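Local coordinates for cell division control protein 4 (Saccharomyces cerevisiae, PDB 3V7D), which recognises phosphorylated proteins such as the CDK inhibitor SIC1 as the substrate-binding subunit of an SCF ubiquitin ligase, for ubiquitination and proteasomal degradation, at residues N104-K109 with S402-V407; H120-I125 with A139-I144; E321-I326 with D338-E343. The protein carries 1 engineered substitution. One frame throughout, in Å; residues are numbered along the deposited sequence.

In the fold
The chain runs from the helical F-box part through the long helix 87-106 into a WD40 beta-propeller. Most blades follow one another in sequence, but strand 113-118 completes the blade made by the C-terminal strands. Interaction 1 closes by far the longest loop: the end of that helix meets strand 405-410, almost three hundred residues on, which ties the helical part to WD 7. The other two contacts fall within this span, in series, each closing a short loop: interaction 2 in WD 1, between the approach to strand 125-131 and the turn after strand 134-139, then interaction 3 in WD 5, joining the start of strand 324-329 to the end of strand 334-338 and the turn beyond.

Interaction 1: residues N104-K109 with S402-V407; sequences NWYNPK and SDNILV
Trp-105 and Tyr-106, at the C-terminal end of helix 87-106, both close on Ile-405 at the start of strand 405-410. CG2 of Ile-405 lies 3.6 Å from Trp-105 CZ3, on the six-membered half of the indole, while its CD1 lies between the two aromatic residues, nearest Tyr-106 CE1 (3.5 Å) and also touching Trp-105 CE3. With CG2 anti to the backbone N and CG1 anti to the carbonyl carbon (chi1 -70°), both branches of the isoleucine are turned to the helix end. Two residues along the strand, Val-407 brings CG2 to the edge of the indole, 3.8 Å from Trp-105 CZ3. This is the tight part of the contact: Phe-463 stacks on the indole, Phe-441 meets it at an angle, and Trp-105 NE1 is satisfied by the carbonyl of Gly-443, which probably leaves the ring little freedom to turn. Tyr-106 supplies the polar bond. Tyr-106 OH donates to Asn-404 O (2.8 Å), which lies at the ring edge and in the ring plane, while the hydroxyl oxygen is tilted 26° from the carbonyl plane. The amide of Asn-404 stands nearly upright to the ring, 82° between planes, and turns to other partners, Glu-63 and Arg-420. Ser-402 OG shapes the loop before the strand, accepting from Asn-404 N and Ile-405 N as an ST turn and ST motif. The other side is loose: from Asn-107 the chain leaves the helix, and exposed Pro-108 and Lys-109 run clear of the strand in an Asx turn, Lys-109 N to Asn-107 OD1 at 2.9 Å. The arrangement is that of a helical linker packed by its aromatic end against a WD40 propeller, joining the F-box part to the substrate-binding domain.

Interaction 2: residues H120-I125 with A139-I144; sequences HMTSVI and ADDKMI
The histidine-aspartate pair of a WD40 repeat is the core of this contact: His-120, the histidine of a Gly-His element, reaches Asp-141 in the type I beta turn from Ala-139 to Lys-142. His-120 ND1 donates to Asp-141 OD1 at 2.9 Å, meeting the carboxylate on its syn side, 24° out of the carboxylate plane, and ring and carboxylate planes stand 60° apart. Met-143 N reaches the same OD1 from the opposite face of the carboxylate at 3.1 Å, closing an Asx turn, and Met-121 N gives a third bond, to OD2 of Asp-141 (3.1 Å), from above the plane. With CG between backbone N and carbonyl carbon (chi1 68°), the carboxylate of Asp-141 is folded back where all three N-H groups meet it. An alanine here has no carboxylate, and His-120 ND1, Met-121 N and Met-143 N would probably be left without that acceptor, the imidazole held then by fewer bonds. The ring is further gripped by Ala-139, whose CB makes a CH-pi contact over one face, 3.6 Å from the ring centroid, with Met-143 O at the edge, 3.1 Å from His-120 CE1. The other nitrogen, NE2, pairs with Thr-137 OG1. Ala-139 CB is hemmed in on another side by Val-124 O, at 3.4 Å. Toward the outside the packing thins: Met-121 CE rests 4.0 Å from Met-143 CG, and Thr-122 CG2 leans on the CB of Asp-141. Ser-456 of the closing blade bonds His-120 N and Thr-122 O, Asp-140 meets Trp-166 of the next blade, and Val-124 packs on the bound peptide. Asp-141, His-120 and Thr-137 together make the Asp-His-Ser/Thr hydrogen-bond network typical of a WD40 repeat.

Interaction 3: residues E321-I326 with D338-E343; sequences ERKRCI and DLENGE
This contact lies at one end of the two inner strands of a WD40 propeller blade, in WD 5, where the start of strand 324-329 pairs with the Trp-Asp end of strand 334-338. Arg-324 and Asp-338 form an antiparallel non-hydrogen-bonded pair, their CA atoms 4.9 Å apart, with both side chains on one face of the sheet. The next bond, Leu-339 N to Lys-323 O at 3.1 Å, carries the pairing just past the strand end; the donor is tilted 32° from the carbonyl plane. A water lies within hydrogen-bonding distance of both that carbonyl and Asp-338 OD1. The aspartate also holds the turn: with CG anti to the backbone N (chi1 -170°), Asp-338 OD1 accepts from Glu-340 N at 2.9 Å, an Asx turn, and Gly-342 and Glu-343 opposite Asp-338 form a G1 beta bulge leading into strand 343-348. Leu-339 fills the apolar side, its CG against the backbone of Arg-324 and its CD2 3.7 Å from Cys-325 CB, with Tyr-318 of strand 313-319 alongside. The guanidinium of Arg-324 points to another loop, bonding Asn-380 O and Tyr-382 OH. On the solvent side the lysine and glutamate chains cross obliquely without a salt bridge: Lys-323 CE touches Glu-340 OE2 at 3.4 Å, yet Lys-323 NZ stays 4.6 Å from that oxygen.

Interaction 1: residues N104-K109 with S402-V407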
loop_
_atom_site.group_PDB
_atom_site.type_symbol
_atom_site.label_atom_id
_atom_site.label_comp_id
_atom_site.label_asym_id
_atom_site.label_seq_id
_atom_site.Cartn_x
_atom_site.Cartn_y
_atom_site.Cartn_z
ATOM N N ASN B 104 16.479 3.443 -1.747
ATOM C CA ASN B 104 17.164 3.011 -2.961
ATOM C C ASN B 104 16.341 3.310 -4.217
ATOM O O ASN B 104 16.859 3.881 -5.169
ATOM C CB ASN B 104 17.525 1.525 -2.887
ATOM C CG ASN B 104 18.562 1.233 -1.822
ATOM O OD1 ASN B 104 19.321 2.117 -1.416
ATOM N ND2 ASN B 104 18.607 -0.010 -1.368
ATOM N N TRP B 105 15.061 2.935 -4.200
ATOM C CA TRP B 105 14.136 3.261 -5.283
ATOM C C TRP B 105 14.113 4.762 -5.588
ATOM O O TRP B 105 14.000 5.164 -6.745
ATOM C CB TRP B 105 12.709 2.826 -4.921
ATOM C CG TRP B 105 12.365 1.397 -5.208
ATOM C CD1 TRP B 105 12.523 0.329 -4.371
ATOM C CD2 TRP B 105 11.767 0.881 -6.407
ATOM N NE1 TRP B 105 12.070 -0.820 -4.980
ATOM C CE2 TRP B 105 11.604 -0.508 -6.231
ATOM C CE3 TRP B 105 11.363 1.460 -7.617
ATOM C CZ2 TRP B 105 11.054 -1.328 -7.217
ATOM C CZ3 TRP B 105 10.818 0.644 -8.597
ATOM C CH2 TRP B 105 10.667 -0.734 -8.389
ATOM N N TYR B 106 14.203 5.579 -4.542
ATOM C CA TYR B 106 14.100 7.033 -4.672
ATOM C C TYR B 106 15.434 7.710 -4.994
ATOM O O TYR B 106 15.459 8.857 -5.434
ATOM C CB TYR B 106 13.542 7.644 -3.382
ATOM C CG TYR B 106 12.032 7.597 -3.239
ATOM C CD1 TYR B 106 11.226 7.116 -4.262
ATOM C CD2 TYR B 106 11.414 8.054 -2.078
ATOM C CE1 TYR B 106 9.849 7.086 -4.131
ATOM C CE2 TYR B 106 10.039 8.025 -1.937
ATOM C CZ TYR B 106 9.262 7.542 -2.968
ATOM O OH TYR B 106 7.894 7.512 -2.833
ATOM N N ASN B 107 16.541 7.015 -4.758
ATOM C CA ASN B 107 17.859 7.597 -5.006
ATOM C C ASN B 107 18.244 7.557 -6.488
ATOM O O ASN B 107 18.539 6.490 -7.025
ATOM C CB ASN B 107 18.917 6.880 -4.174
ATOM C CG ASN B 107 20.261 7.588 -4.195
ATOM O OD1 ASN B 107 20.477 8.527 -4.963
ATOM N ND2 ASN B 107 21.178 7.130 -3.350
ATOM N N PRO B 108 18.277 8.730 -7.143
ATOM C CA PRO B 108 18.587 8.796 -8.580
ATOM C C PRO B 108 20.013 8.341 -8.888
ATOM O O PRO B 108 20.347 8.108 -10.049
ATOM C CB PRO B 108 18.426 10.286 -8.906
ATOM C CG PRO B 108 18.700 10.982 -7.619
ATOM C CD PRO B 108 18.188 10.067 -6.531
ATOM N N LYS B 109 20.840 8.223 -7.856
ATOM C CA LYS B 109 22.204 7.744 -8.021
ATOM C C LYS B 109 22.336 6.277 -7.640
ATOM O O LYS B 109 23.407 5.686 -7.786
ATOM C CB LYS B 109 23.178 8.581 -7.194
ATOM C CG LYS B 109 23.325 10.007 -7.696
ATOM C CD LYS B 109 24.406 10.764 -6.942
ATOM C CE LYS B 109 24.198 10.686 -5.443
ATOM N NZ LYS B 109 25.011 11.702 -4.716
ATOM N N SER B 402 2.442 1.512 -6.710
ATOM C CA SER B 402 2.147 1.458 -5.290
ATOM C C SER B 402 1.893 2.893 -4.850
ATOM O O SER B 402 1.878 3.800 -5.681
ATOM C CB SER B 402 3.330 0.884 -4.517
ATOM O OG SER B 402 4.425 1.790 -4.540
ATOM N N ASP B 403 1.705 3.108 -3.553
ATOM C CA ASP B 403 1.509 4.458 -3.042
ATOM C C ASP B 403 2.767 5.302 -3.214
ATOM O O ASP B 403 2.695 6.522 -3.277
ATOM C CB ASP B 403 1.101 4.438 -1.568
ATOM C CG ASP B 403 -0.301 3.897 -1.350
ATOM O OD1 ASP B 403 -1.104 3.872 -2.312
ATOM O OD2 ASP B 403 -0.598 3.500 -0.205
ATOM N N ASN B 404 3.915 4.641 -3.305
ATOM C CA ASN B 404 5.197 5.327 -3.345
ATOM C C ASN B 404 5.836 5.416 -4.731
ATOM O O ASN B 404 6.550 6.370 -5.028
ATOM C CB ASN B 404 6.168 4.656 -2.376
ATOM C CG ASN B 404 5.786 4.877 -0.925
ATOM O OD1 ASN B 404 5.352 5.961 -0.547
ATOM N ND2 ASN B 404 5.942 3.846 -0.107
ATOM N N ILE B 405 5.568 4.426 -5.577
ATOM C CA ILE B 405 6.290 4.271 -6.832
ATOM C C ILE B 405 5.364 3.972 -8.007
ATOM O O ILE B 405 4.438 3.175 -7.887
ATOM C CB ILE B 405 7.332 3.128 -6.724
ATOM C CG1 ILE B 405 8.486 3.531 -5.804
ATOM C CG2 ILE B 405 7.882 2.751 -8.093
ATOM C CD1 ILE B 405 9.451 4.509 -6.445
ATOM N N LEU B 406 5.622 4.623 -9.139
ATOM C CA LEU B 406 5.024 4.247 -10.414
ATOM C C LEU B 406 6.125 3.794 -11.375
ATOM O O LEU B 406 7.133 4.481 -11.544
ATOM C CB LEU B 406 4.260 5.424 -11.024
ATOM C CG LEU B 406 3.818 5.306 -12.490
ATOM C CD1 LEU B 406 2.729 4.259 -12.651
ATOM C CD2 LEU B 406 3.360 6.658 -13.070
ATOM N N VAL B 407 5.937 2.629 -11.987
ATOM C CA VAL B 407 6.820 2.176 -13.051
ATOM C C VAL B 407 5.971 1.972 -14.301
ATOM O O VAL B 407 4.972 1.266 -14.252
ATOM C CB VAL B 407 7.529 0.851 -12.696
ATOM C CG1 VAL B 407 8.402 0.395 -13.857
ATOM C CG2 VAL B 407 8.364 1.007 -11.439
#

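Interaction 2: residues H120-I125 with A139-I144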
loop_
_atom_site.group_PDB
_atom_site.type_symbol
_atom_site.label_atom_id
_atom_site.label_comp_id
_atom_site.label_asym_id
_atom_site.label_seq_id
_atom_site.Cartn_x
_atom_site.Cartn_y
_atom_site.Cartn_z
ATOM N N HIS B 120 10.473 -16.040 -24.111
ATOM C CA HIS B 120 9.761 -17.041 -24.905
ATOM C C HIS B 120 10.303 -17.144 -26.330
ATOM O O HIS B 120 11.159 -16.357 -26.740
ATOM C CB HIS B 120 8.261 -16.724 -24.945
ATOM C CG HIS B 120 7.561 -16.954 -23.644
ATOM N ND1 HIS B 120 6.609 -17.938 -23.474
ATOM C CD2 HIS B 120 7.685 -16.341 -22.442
ATOM C CE1 HIS B 120 6.168 -17.910 -22.230
ATOM N NE2 HIS B 120 6.805 -16.951 -21.582
ATOM N N MET B 121 9.794 -18.114 -27.083
ATOM C CA MET B 121 10.187 -18.283 -28.478
ATOM C C MET B 121 9.654 -17.159 -29.364
ATOM O O MET B 121 10.199 -16.894 -30.435
ATOM C CB MET B 121 9.743 -19.648 -29.007
ATOM C CG MET B 121 10.686 -20.781 -28.624
ATOM S SD MET B 121 10.080 -22.407 -29.104
ATOM C CE MET B 121 8.903 -22.736 -27.796
ATOM N N THR B 122 8.588 -16.502 -28.917
ATOM C CA THR B 122 8.085 -15.319 -29.607
ATOM C C THR B 122 8.552 -14.070 -28.869
ATOM O O THR B 122 8.861 -14.125 -27.679
ATOM C CB THR B 122 6.547 -15.319 -29.715
ATOM O OG1 THR B 122 5.970 -15.417 -28.407
ATOM C CG2 THR B 122 6.074 -16.492 -30.560
ATOM N N SER B 123 8.607 -12.946 -29.575
ATOM C CA SER B 123 9.143 -11.717 -28.999
ATOM C C SER B 123 8.117 -10.983 -28.137
ATOM O O SER B 123 8.471 -10.103 -27.354
ATOM C CB SER B 123 9.675 -10.794 -30.096
ATOM O OG SER B 123 8.637 -10.387 -30.966
ATOM N N VAL B 124 6.849 -11.354 -28.274
ATOM C CA VAL B 124 5.786 -10.714 -27.509
ATOM C C VAL B 124 5.336 -11.581 -26.336
ATOM O O VAL B 124 4.974 -12.742 -26.512
ATOM C CB VAL B 124 4.558 -10.405 -28.392
ATOM C CG1 VAL B 124 3.475 -9.726 -27.571
ATOM C CG2 VAL B 124 4.956 -9.540 -29.578
ATOM N N ILE B 125 5.365 -11.006 -25.140
ATOM C CA ILE B 125 4.859 -11.676 -23.951
ATOM C C ILE B 125 3.469 -11.128 -23.655
ATOM O O ILE B 125 3.272 -9.916 -23.638
ATOM C CB ILE B 125 5.777 -11.427 -22.739
ATOM C CG1 ILE B 125 7.217 -11.818 -23.072
ATOM C CG2 ILE B 125 5.273 -12.169 -21.514
ATOM C CD1 ILE B 125 7.356 -13.210 -23.623
ATOM N N ALA B 139 3.027 -16.613 -23.420
ATOM C CA ALA B 139 3.156 -15.995 -24.735
ATOM C C ALA B 139 2.380 -16.746 -25.811
ATOM O O ALA B 139 1.719 -17.752 -25.539
ATOM C CB ALA B 139 4.619 -15.868 -25.122
ATOM N N ASP B 140 2.467 -16.250 -27.040
ATOM C CA ASP B 140 1.763 -16.867 -28.150
ATOM C C ASP B 140 2.519 -18.083 -28.672
ATOM O O ASP B 140 2.120 -18.690 -29.665
ATOM C CB ASP B 140 1.525 -15.860 -29.273
ATOM C CG ASP B 140 0.200 -16.081 -29.974
ATOM O OD1 ASP B 140 -0.824 -16.229 -29.273
ATOM O OD2 ASP B 140 0.183 -16.125 -31.223
ATOM N N ASP B 141 3.609 -18.436 -27.996
ATOM C CA ASP B 141 4.366 -19.638 -28.329
ATOM C C ASP B 141 3.788 -20.859 -27.615
ATOM O O ASP B 141 4.426 -21.907 -27.553
ATOM C CB ASP B 141 5.854 -19.464 -27.984
ATOM C CG ASP B 141 6.111 -19.375 -26.482
ATOM O OD1 ASP B 141 5.169 -19.082 -25.716
ATOM O OD2 ASP B 141 7.267 -19.592 -26.065
ATOM N N LYS B 142 2.587 -20.693 -27.063
ATOM C CA LYS B 142 1.849 -21.763 -26.384
ATOM C C LYS B 142 2.485 -22.208 -25.063
ATOM O O LYS B 142 2.025 -23.170 -24.443
ATOM C CB LYS B 142 1.644 -22.973 -27.310
ATOM C CG LYS B 142 1.048 -22.642 -28.674
ATOM C CD LYS B 142 0.994 -23.881 -29.575
ATOM C CE LYS B 142 0.498 -23.529 -30.967
ATOM N NZ LYS B 142 0.440 -24.716 -31.871
ATOM N N MET B 143 3.520 -21.498 -24.624
ATOM C CA MET B 143 4.270 -21.888 -23.432
ATOM C C MET B 143 4.027 -20.998 -22.215
ATOM O O MET B 143 3.707 -19.816 -22.334
ATOM C CB MET B 143 5.770 -21.910 -23.734
ATOM C CG MET B 143 6.160 -22.849 -24.859
ATOM S SD MET B 143 5.545 -24.515 -24.567
ATOM C CE MET B 143 6.358 -25.412 -25.889
ATOM N N ILE B 144 4.198 -21.590 -21.038
ATOM C CA ILE B 144 4.206 -20.853 -19.785
ATOM C C ILE B 144 5.569 -21.058 -19.138
ATOM O O ILE B 144 6.004 -22.193 -18.945
ATOM C CB ILE B 144 3.121 -21.361 -18.823
ATOM C CG1 ILE B 144 1.731 -21.150 -19.424
ATOM C CG2 ILE B 144 3.230 -20.659 -17.482
ATOM C CD1 ILE B 144 0.602 -21.632 -18.536
#

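Interaction 3: residues E321-I326 with D338-E343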
loop_
_atom_site.group_PDB
_atom_site.type_symbol
_atom_site.label_atom_id
_atom_site.label_comp_id
_atom_site.label_asym_id
_atom_site.label_seq_id
_atom_site.Cartn_x
_atom_site.Cartn_y
_atom_site.Cartn_z
ATOM N N GLU B 321 -13.379 -2.836 -1.396
ATOM C CA GLU B 321 -13.276 -2.101 -0.143
ATOM C C GLU B 321 -14.346 -1.011 -0.057
ATOM O O GLU B 321 -14.963 -0.817 0.987
ATOM C CB GLU B 321 -11.884 -1.491 0.022
ATOM C CG GLU B 321 -11.698 -0.761 1.343
ATOM C CD GLU B 321 -10.411 0.038 1.401
ATOM O OE1 GLU B 321 -9.437 -0.344 0.718
ATOM O OE2 GLU B 321 -10.381 1.055 2.127
ATOM N N ARG B 322 -14.569 -0.311 -1.164
ATOM C CA ARG B 322 -15.529 0.785 -1.186
ATOM C C ARG B 322 -16.844 0.381 -1.841
ATOM O O ARG B 322 -17.782 1.178 -1.896
ATOM C CB ARG B 322 -14.937 1.991 -1.914
ATOM C CG ARG B 322 -13.617 2.455 -1.341
ATOM C CD ARG B 322 -13.075 3.659 -2.092
ATOM N NE ARG B 322 -11.816 4.113 -1.515
ATOM C CZ ARG B 322 -10.636 3.563 -1.778
ATOM N NH1 ARG B 322 -10.550 2.532 -2.612
ATOM N NH2 ARG B 322 -9.539 4.040 -1.203
ATOM N N LYS B 323 -16.902 -0.858 -2.322
ATOM C CA LYS B 323 -18.063 -1.371 -3.049
ATOM C C LYS B 323 -18.364 -0.512 -4.271
ATOM O O LYS B 323 -19.463 0.028 -4.417
ATOM C CB LYS B 323 -19.292 -1.475 -2.141
ATOM C CG LYS B 323 -19.136 -2.467 -0.998
ATOM C CD LYS B 323 -20.477 -2.765 -0.343
ATOM C CE LYS B 323 -21.430 -3.455 -1.313
ATOM N NZ LYS B 323 -21.077 -4.888 -1.544
ATOM N N ARG B 324 -17.366 -0.379 -5.139
ATOM C CA ARG B 324 -17.497 0.404 -6.357
ATOM C C ARG B 324 -16.911 -0.344 -7.543
ATOM O O ARG B 324 -16.153 -1.300 -7.380
ATOM C CB ARG B 324 -16.768 1.740 -6.219
ATOM C CG ARG B 324 -17.317 2.667 -5.151
ATOM C CD ARG B 324 -16.407 3.877 -4.997
ATOM N NE ARG B 324 -16.828 4.751 -3.906
ATOM C CZ ARG B 324 -16.116 5.783 -3.464
ATOM N NH1 ARG B 324 -14.945 6.069 -4.018
ATOM N NH2 ARG B 324 -16.575 6.526 -2.469
ATOM N N CYS B 325 -17.266 0.106 -8.740
ATOM C CA CYS B 325 -16.649 -0.409 -9.947
ATOM C C CYS B 325 -16.013 0.719 -10.739
ATOM O O CYS B 325 -16.591 1.801 -10.886
ATOM C CB CYS B 325 -17.667 -1.126 -10.828
ATOM S SG CYS B 325 -16.986 -1.555 -12.448
ATOM N N ILE B 326 -14.820 0.454 -11.251
ATOM C CA ILE B 326 -14.116 1.399 -12.102
ATOM C C ILE B 326 -13.998 0.785 -13.488
ATOM O O ILE B 326 -13.604 -0.375 -13.624
ATOM C CB ILE B 326 -12.712 1.683 -11.550
ATOM C CG1 ILE B 326 -12.809 2.145 -10.098
ATOM C CG2 ILE B 326 -11.995 2.713 -12.411
ATOM C CD1 ILE B 326 -11.619 1.754 -9.253
ATOM N N ASP B 338 -21.431 2.997 -8.446
ATOM C CA ASP B 338 -21.795 2.597 -7.091
ATOM C C ASP B 338 -22.421 1.209 -7.133
ATOM O O ASP B 338 -23.526 1.042 -7.645
ATOM C CB ASP B 338 -22.790 3.602 -6.496
ATOM C CG ASP B 338 -23.036 3.388 -5.006
ATOM O OD1 ASP B 338 -22.845 2.258 -4.508
ATOM O OD2 ASP B 338 -23.427 4.363 -4.330
ATOM N N LEU B 339 -21.728 0.215 -6.586
ATOM C CA LEU B 339 -22.225 -1.159 -6.649
ATOM C C LEU B 339 -23.218 -1.497 -5.539
ATOM O O LEU B 339 -23.539 -2.668 -5.318
ATOM C CB LEU B 339 -21.076 -2.167 -6.654
ATOM C CG LEU B 339 -20.182 -2.176 -7.899
ATOM C CD1 LEU B 339 -19.598 -3.570 -8.129
ATOM C CD2 LEU B 339 -20.933 -1.684 -9.131
ATOM N N GLU B 340 -23.702 -0.474 -4.844
ATOM C CA GLU B 340 -24.750 -0.680 -3.857
ATOM C C GLU B 340 -26.109 -0.497 -4.523
ATOM O O GLU B 340 -27.110 -1.035 -4.057
ATOM C CB GLU B 340 -24.598 0.284 -2.678
ATOM C CG GLU B 340 -25.082 -0.283 -1.350
ATOM C CD GLU B 340 -23.940 -0.742 -0.460
ATOM O OE1 GLU B 340 -22.919 -0.025 -0.385
ATOM O OE2 GLU B 340 -24.061 -1.819 0.164
ATOM N N ASN B 341 -26.136 0.257 -5.619
ATOM C CA ASN B 341 -27.381 0.516 -6.342
ATOM C C ASN B 341 -27.257 0.411 -7.864
ATOM O O ASN B 341 -28.257 0.494 -8.580
ATOM C CB ASN B 341 -27.960 1.880 -5.953
ATOM C CG ASN B 341 -26.982 3.017 -6.180
ATOM O OD1 ASN B 341 -25.915 2.830 -6.766
ATOM N ND2 ASN B 341 -27.347 4.207 -5.720
ATOM N N GLY B 342 -26.032 0.237 -8.354
ATOM C CA GLY B 342 -25.790 0.101 -9.780
ATOM C C GLY B 342 -25.768 1.434 -10.501
ATOM O O GLY B 342 -25.914 1.496 -11.720
ATOM N N GLU B 343 -25.577 2.507 -9.741
ATOM C CA GLU B 343 -25.639 3.859 -10.285
ATOM C C GLU B 343 -24.271 4.408 -10.672
ATOM O O GLU B 343 -23.261 4.105 -10.032
ATOM C CB GLU B 343 -26.290 4.800 -9.272
ATOM C CG GLU B 343 -27.792 4.643 -9.160
ATOM C CD GLU B 343 -28.519 5.261 -10.334
ATOM O OE1 GLU B 343 -28.050 6.306 -10.833
ATOM O OE2 GLU B 343 -29.552 4.701 -10.759
HETATM O O HOH W 1 -20.744 1.953 -2.730
#